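Local coordinates for protein Myo-inositol dehydrogenase (Corynebacterium glutamicum, PDB 3EUW) that probably oxidises myo-inositol with NAD+ as cofactor, as a tetrameric member of the Gfo/Idh/MocA family of dehydrogenases, at residues A[115-127]-A[302-314]. Numbering follows the deposited sequence.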
loop_
_atom_site.group_PDB
_atom_site.type_symbol
_atom_site.label_atom_id
_atom_site.label_comp_id
_atom_site.label_asym_id
_atom_site.label_seq_id
_atom_site.Cartn_x
_atom_site.Cartn_y
_atom_site.Cartn_z
ATOM N N GLY A 115 -26.655 29.420 -28.311
ATOM C CA GLY A 115 -27.359 28.612 -27.335
ATOM C C GLY A 115 -26.486 27.495 -26.774
ATOM O O GLY A 115 -26.795 26.912 -25.731
ATOM N N ALA A 116 -25.384 27.203 -27.463
ATOM C CA ALA A 116 -24.464 26.152 -27.036
ATOM C C ALA A 116 -23.915 26.391 -25.631
ATOM O O ALA A 116 -23.546 25.450 -24.937
ATOM C CB ALA A 116 -23.315 26.033 -28.026
ATOM N N SER A 117 -23.872 27.649 -25.214
ATOM C CA SER A 117 -23.358 27.998 -23.894
ATOM C C SER A 117 -24.226 27.466 -22.755
ATOM O O SER A 117 -23.823 27.510 -21.596
ATOM C CB SER A 117 -23.223 29.523 -23.762
ATOM O OG SER A 117 -24.489 30.170 -23.781
ATOM N N LYS A 118 -25.415 26.973 -23.083
ATOM C CA LYS A 118 -26.315 26.435 -22.065
ATOM C C LYS A 118 -26.186 24.917 -21.969
ATOM O O LYS A 118 -26.961 24.250 -21.281
ATOM C CB LYS A 118 -27.763 26.826 -22.372
ATOM C CG LYS A 118 -28.074 28.285 -22.053
ATOM C CD LYS A 118 -29.528 28.636 -22.364
ATOM C CE LYS A 118 -29.855 30.082 -21.969
ATOM N NZ LYS A 118 -29.799 30.291 -20.487
ATOM N N VAL A 119 -25.187 24.374 -22.654
ATOM C CA VAL A 119 -24.977 22.939 -22.624
ATOM C C VAL A 119 -23.785 22.552 -21.760
ATOM O O VAL A 119 -22.699 23.120 -21.886
ATOM C CB VAL A 119 -24.748 22.371 -24.043
ATOM C CG1 VAL A 119 -24.649 20.852 -23.987
ATOM C CG2 VAL A 119 -25.882 22.781 -24.956
HETATM N N MSE A 120 -24.007 21.611 -20.851
HETATM C CA MSE A 120 -22.933 21.095 -20.030
HETATM C C MSE A 120 -22.749 19.637 -20.434
HETATM O O MSE A 120 -23.723 18.889 -20.504
HETATM C CB MSE A 120 -23.286 21.150 -18.549
HETATM C CG MSE A 120 -22.176 20.557 -17.727
HETATM SE SE MSE A 120 -22.503 20.834 -15.849
HETATM C CE MSE A 120 -20.854 20.035 -15.082
ATOM N N LEU A 121 -21.520 19.227 -20.716
ATOM C CA LEU A 121 -21.287 17.841 -21.109
ATOM C C LEU A 121 -20.986 17.011 -19.883
ATOM O O LEU A 121 -20.212 17.426 -19.014
ATOM C CB LEU A 121 -20.164 17.728 -22.135
ATOM C CG LEU A 121 -20.842 17.233 -23.416
ATOM C CD1 LEU A 121 -21.319 18.423 -24.240
ATOM C CD2 LEU A 121 -19.905 16.378 -24.211
ATOM N N GLY A 122 -21.606 15.836 -19.820
ATOM C CA GLY A 122 -21.451 14.979 -18.656
ATOM C C GLY A 122 -20.214 14.118 -18.528
ATOM O O GLY A 122 -20.339 12.908 -18.326
ATOM N N PHE A 123 -19.029 14.716 -18.655
ATOM C CA PHE A 123 -17.791 13.950 -18.487
ATOM C C PHE A 123 -17.570 13.918 -16.982
ATOM O O PHE A 123 -16.771 14.678 -16.427
ATOM C CB PHE A 123 -16.624 14.631 -19.195
ATOM C CG PHE A 123 -16.681 14.510 -20.693
ATOM C CD1 PHE A 123 -16.649 13.263 -21.306
ATOM C CD2 PHE A 123 -16.772 15.644 -21.489
ATOM C CE1 PHE A 123 -16.708 13.152 -22.705
ATOM C CE2 PHE A 123 -16.832 15.546 -22.879
ATOM C CZ PHE A 123 -16.800 14.298 -23.488
ATOM N N ASN A 124 -18.310 13.025 -16.339
ATOM C CA ASN A 124 -18.305 12.872 -14.898
ATOM C C ASN A 124 -16.969 12.608 -14.233
ATOM O O ASN A 124 -16.795 12.933 -13.054
ATOM C CB ASN A 124 -19.294 11.771 -14.495
ATOM C CG ASN A 124 -18.930 10.419 -15.080
ATOM O OD1 ASN A 124 -19.081 10.188 -16.283
ATOM N ND2 ASN A 124 -18.430 9.522 -14.234
ATOM N N ARG A 125 -16.024 12.026 -14.961
ATOM C CA ARG A 125 -14.736 11.724 -14.344
ATOM C C ARG A 125 -13.985 12.967 -13.871
ATOM O O ARG A 125 -13.195 12.884 -12.934
ATOM C CB ARG A 125 -13.867 10.869 -15.278
ATOM C CG ARG A 125 -14.484 9.500 -15.587
ATOM C CD ARG A 125 -13.657 8.709 -16.592
ATOM N NE ARG A 125 -14.377 7.544 -17.084
ATOM C CZ ARG A 125 -13.847 6.576 -17.830
ATOM N NH1 ARG A 125 -12.568 6.615 -18.183
ATOM N NH2 ARG A 125 -14.605 5.565 -18.231
ATOM N N ARG A 126 -14.232 14.116 -14.488
ATOM C CA ARG A 126 -13.560 15.337 -14.040
ATOM C C ARG A 126 -14.001 15.671 -12.621
ATOM O O ARG A 126 -13.283 16.342 -11.882
ATOM C CB ARG A 126 -13.926 16.540 -14.918
ATOM C CG ARG A 126 -13.551 16.426 -16.375
ATOM C CD ARG A 126 -13.531 17.811 -16.991
ATOM N NE ARG A 126 -13.177 17.783 -18.402
ATOM C CZ ARG A 126 -12.809 18.853 -19.100
ATOM N NH1 ARG A 126 -12.750 20.047 -18.514
ATOM N NH2 ARG A 126 -12.466 18.724 -20.370
ATOM N N PHE A 127 -15.183 15.185 -12.246
ATOM C CA PHE A 127 -15.741 15.477 -10.933
ATOM C C PHE A 127 -15.401 14.457 -9.864
ATOM O O PHE A 127 -15.878 14.543 -8.734
ATOM C CB PHE A 127 -17.255 15.681 -11.067
ATOM C CG PHE A 127 -17.618 16.804 -12.004
ATOM C CD1 PHE A 127 -17.684 18.122 -11.546
ATOM C CD2 PHE A 127 -17.806 16.556 -13.361
ATOM C CE1 PHE A 127 -17.925 19.172 -12.429
ATOM C CE2 PHE A 127 -18.047 17.600 -14.255
ATOM C CZ PHE A 127 -18.106 18.909 -13.791
ATOM N N GLY A 302 -22.190 30.033 -17.716
ATOM C CA GLY A 302 -21.672 28.970 -18.564
ATOM C C GLY A 302 -21.374 27.674 -17.826
ATOM O O GLY A 302 -21.457 27.605 -16.602
ATOM N N PHE A 303 -21.006 26.643 -18.573
ATOM C CA PHE A 303 -20.723 25.344 -17.975
ATOM C C PHE A 303 -19.350 24.799 -18.326
ATOM O O PHE A 303 -18.711 25.232 -19.287
ATOM C CB PHE A 303 -21.768 24.319 -18.424
ATOM C CG PHE A 303 -23.148 24.605 -17.938
ATOM C CD1 PHE A 303 -23.467 24.477 -16.592
ATOM C CD2 PHE A 303 -24.139 24.991 -18.825
ATOM C CE1 PHE A 303 -24.757 24.725 -16.137
ATOM C CE2 PHE A 303 -25.432 25.243 -18.375
ATOM C CZ PHE A 303 -25.738 25.108 -17.030
ATOM N N SER A 304 -18.919 23.824 -17.538
ATOM C CA SER A 304 -17.648 23.155 -17.756
ATOM C C SER A 304 -17.745 21.756 -17.148
ATOM O O SER A 304 -18.019 21.611 -15.965
ATOM C CB SER A 304 -16.508 23.925 -17.086
ATOM O OG SER A 304 -15.283 23.251 -17.304
ATOM N N PRO A 305 -17.561 20.712 -17.961
ATOM C CA PRO A 305 -17.236 20.699 -19.394
ATOM C C PRO A 305 -18.331 21.366 -20.228
ATOM O O PRO A 305 -19.520 21.263 -19.903
ATOM C CB PRO A 305 -17.136 19.209 -19.714
ATOM C CG PRO A 305 -16.755 18.592 -18.408
ATOM C CD PRO A 305 -17.638 19.335 -17.446
ATOM N N ASN A 306 -17.926 22.028 -21.307
ATOM C CA ASN A 306 -18.873 22.697 -22.190
ATOM C C ASN A 306 -19.113 21.941 -23.500
ATOM O O ASN A 306 -18.537 20.875 -23.753
ATOM C CB ASN A 306 -18.399 24.119 -22.516
ATOM C CG ASN A 306 -17.076 24.146 -23.253
ATOM O OD1 ASN A 306 -16.835 23.353 -24.168
ATOM N ND2 ASN A 306 -16.215 25.077 -22.875
ATOM N N PHE A 307 -19.966 22.524 -24.336
ATOM C CA PHE A 307 -20.305 21.950 -25.624
ATOM C C PHE A 307 -19.035 21.659 -26.419
ATOM O O PHE A 307 -18.876 20.579 -26.987
ATOM C CB PHE A 307 -21.187 22.932 -26.403
ATOM C CG PHE A 307 -21.734 22.376 -27.685
ATOM C CD1 PHE A 307 -22.946 21.697 -27.702
ATOM C CD2 PHE A 307 -21.039 22.547 -28.883
ATOM C CE1 PHE A 307 -23.467 21.193 -28.897
ATOM C CE2 PHE A 307 -21.550 22.046 -30.082
ATOM C CZ PHE A 307 -22.766 21.368 -30.090
ATOM N N GLU A 308 -18.135 22.632 -26.443
ATOM C CA GLU A 308 -16.878 22.523 -27.174
ATOM C C GLU A 308 -16.036 21.329 -26.722
ATOM O O GLU A 308 -15.388 20.689 -27.538
ATOM C CB GLU A 308 -16.074 23.819 -27.022
ATOM C CG GLU A 308 -15.108 24.080 -28.151
ATOM C CD GLU A 308 -15.790 24.034 -29.508
ATOM O OE1 GLU A 308 -16.846 24.685 -29.682
ATOM O OE2 GLU A 308 -15.263 23.349 -30.405
ATOM N N ASP A 309 -16.040 21.034 -25.428
ATOM C CA ASP A 309 -15.276 19.893 -24.938
ATOM C C ASP A 309 -15.860 18.618 -25.527
ATOM O O ASP A 309 -15.147 17.640 -25.739
ATOM C CB ASP A 309 -15.316 19.819 -23.410
ATOM C CG ASP A 309 -14.634 21.005 -22.748
ATOM O OD1 ASP A 309 -13.498 21.352 -23.145
ATOM O OD2 ASP A 309 -15.234 21.583 -21.821
ATOM N N GLY A 310 -17.164 18.641 -25.794
ATOM C CA GLY A 310 -17.824 17.486 -26.374
ATOM C C GLY A 310 -17.449 17.311 -27.837
ATOM O O GLY A 310 -17.308 16.194 -28.330
ATOM N N VAL A 311 -17.277 18.431 -28.528
ATOM C CA VAL A 311 -16.913 18.400 -29.935
ATOM C C VAL A 311 -15.485 17.890 -30.120
ATOM O O VAL A 311 -15.236 16.983 -30.913
ATOM C CB VAL A 311 -17.016 19.815 -30.560
ATOM C CG1 VAL A 311 -16.628 19.768 -32.024
ATOM C CG2 VAL A 311 -18.436 20.356 -30.394
ATOM N N ILE A 312 -14.559 18.479 -29.370
ATOM C CA ILE A 312 -13.153 18.120 -29.454
ATOM C C ILE A 312 -12.877 16.689 -28.986
ATOM O O ILE A 312 -12.004 16.007 -29.525
ATOM C CB ILE A 312 -12.294 19.114 -28.645
ATOM C CG1 ILE A 312 -12.531 20.536 -29.173
ATOM C CG2 ILE A 312 -10.823 18.759 -28.771
ATOM C CD1 ILE A 312 -11.872 21.632 -28.345
ATOM N N ALA A 313 -13.627 16.232 -27.989
ATOM C CA ALA A 313 -13.441 14.881 -27.492
ATOM C C ALA A 313 -13.756 13.900 -28.613
ATOM O O ALA A 313 -13.037 12.918 -28.804
ATOM C CB ALA A 313 -14.335 14.628 -26.298
ATOM N N LEU A 314 -14.815 14.177 -29.368
ATOM C CA LEU A 314 -15.193 13.294 -30.470
ATOM C C LEU A 314 -14.167 13.398 -31.586
ATOM O O LEU A 314 -13.785 12.391 -32.190
ATOM C CB LEU A 314 -16.594 13.640 -31.003
ATOM C CG LEU A 314 -17.039 12.852 -32.248
ATOM C CD1 LEU A 314 -17.060 11.355 -31.911
ATOM C CD2 LEU A 314 -18.430 13.311 -32.728
HETATM O O HOH W 1 -21.432 24.948 -23.101
HETATM O O HOH W 2 -21.285 26.782 -21.381
HETATM O O HOH W 3 -14.110 21.074 -16.001
HETATM O O HOH W 4 -11.542 21.482 -20.943
#
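Pro305, which follows a cis peptide bond, packs against Met120, Leu121, Phe123, Arg126 and Phe127. Its CB sits at the edge of the Phe123 ring, 4.0 Å from CD2, while its CD meets the edge of the Phe127 ring at CE2. Met120, a selenomethionine, lies across Phe303 at about a right angle: its CB touches Phe303 CG at 3.5 Å, and CG anti to the backbone N (chi1 178°) with an extended chain puts SE beside CD1 in an oblique Met-aromatic contact. Ala116 CB sits over one face of the Phe307 ring, and Val119 CB comes to its edge, 4.1 Å from CD1. Strand 119-121 is an edge strand of the parallel Rossmann sheet within this chain, paired on its inner side with 92-94; residues 303-307 pass its other side before helix 307-326 leads away at 45°. Leu121 N donates a hydrogen bond to Pro305 O (3.0 Å, 159° at H) from above the carbonyl plane, and one water links Ala116 O and Val119 O to Phe307 N. Asn306 and Asp309 form a capping box at the helix start. Arg126 lays a guanidinium face over Pro305 CG; its NH2 lies 4.0 Å from Asp309 OD1, a long salt bridge, with a water bonded to both; its stronger partner is Asp180.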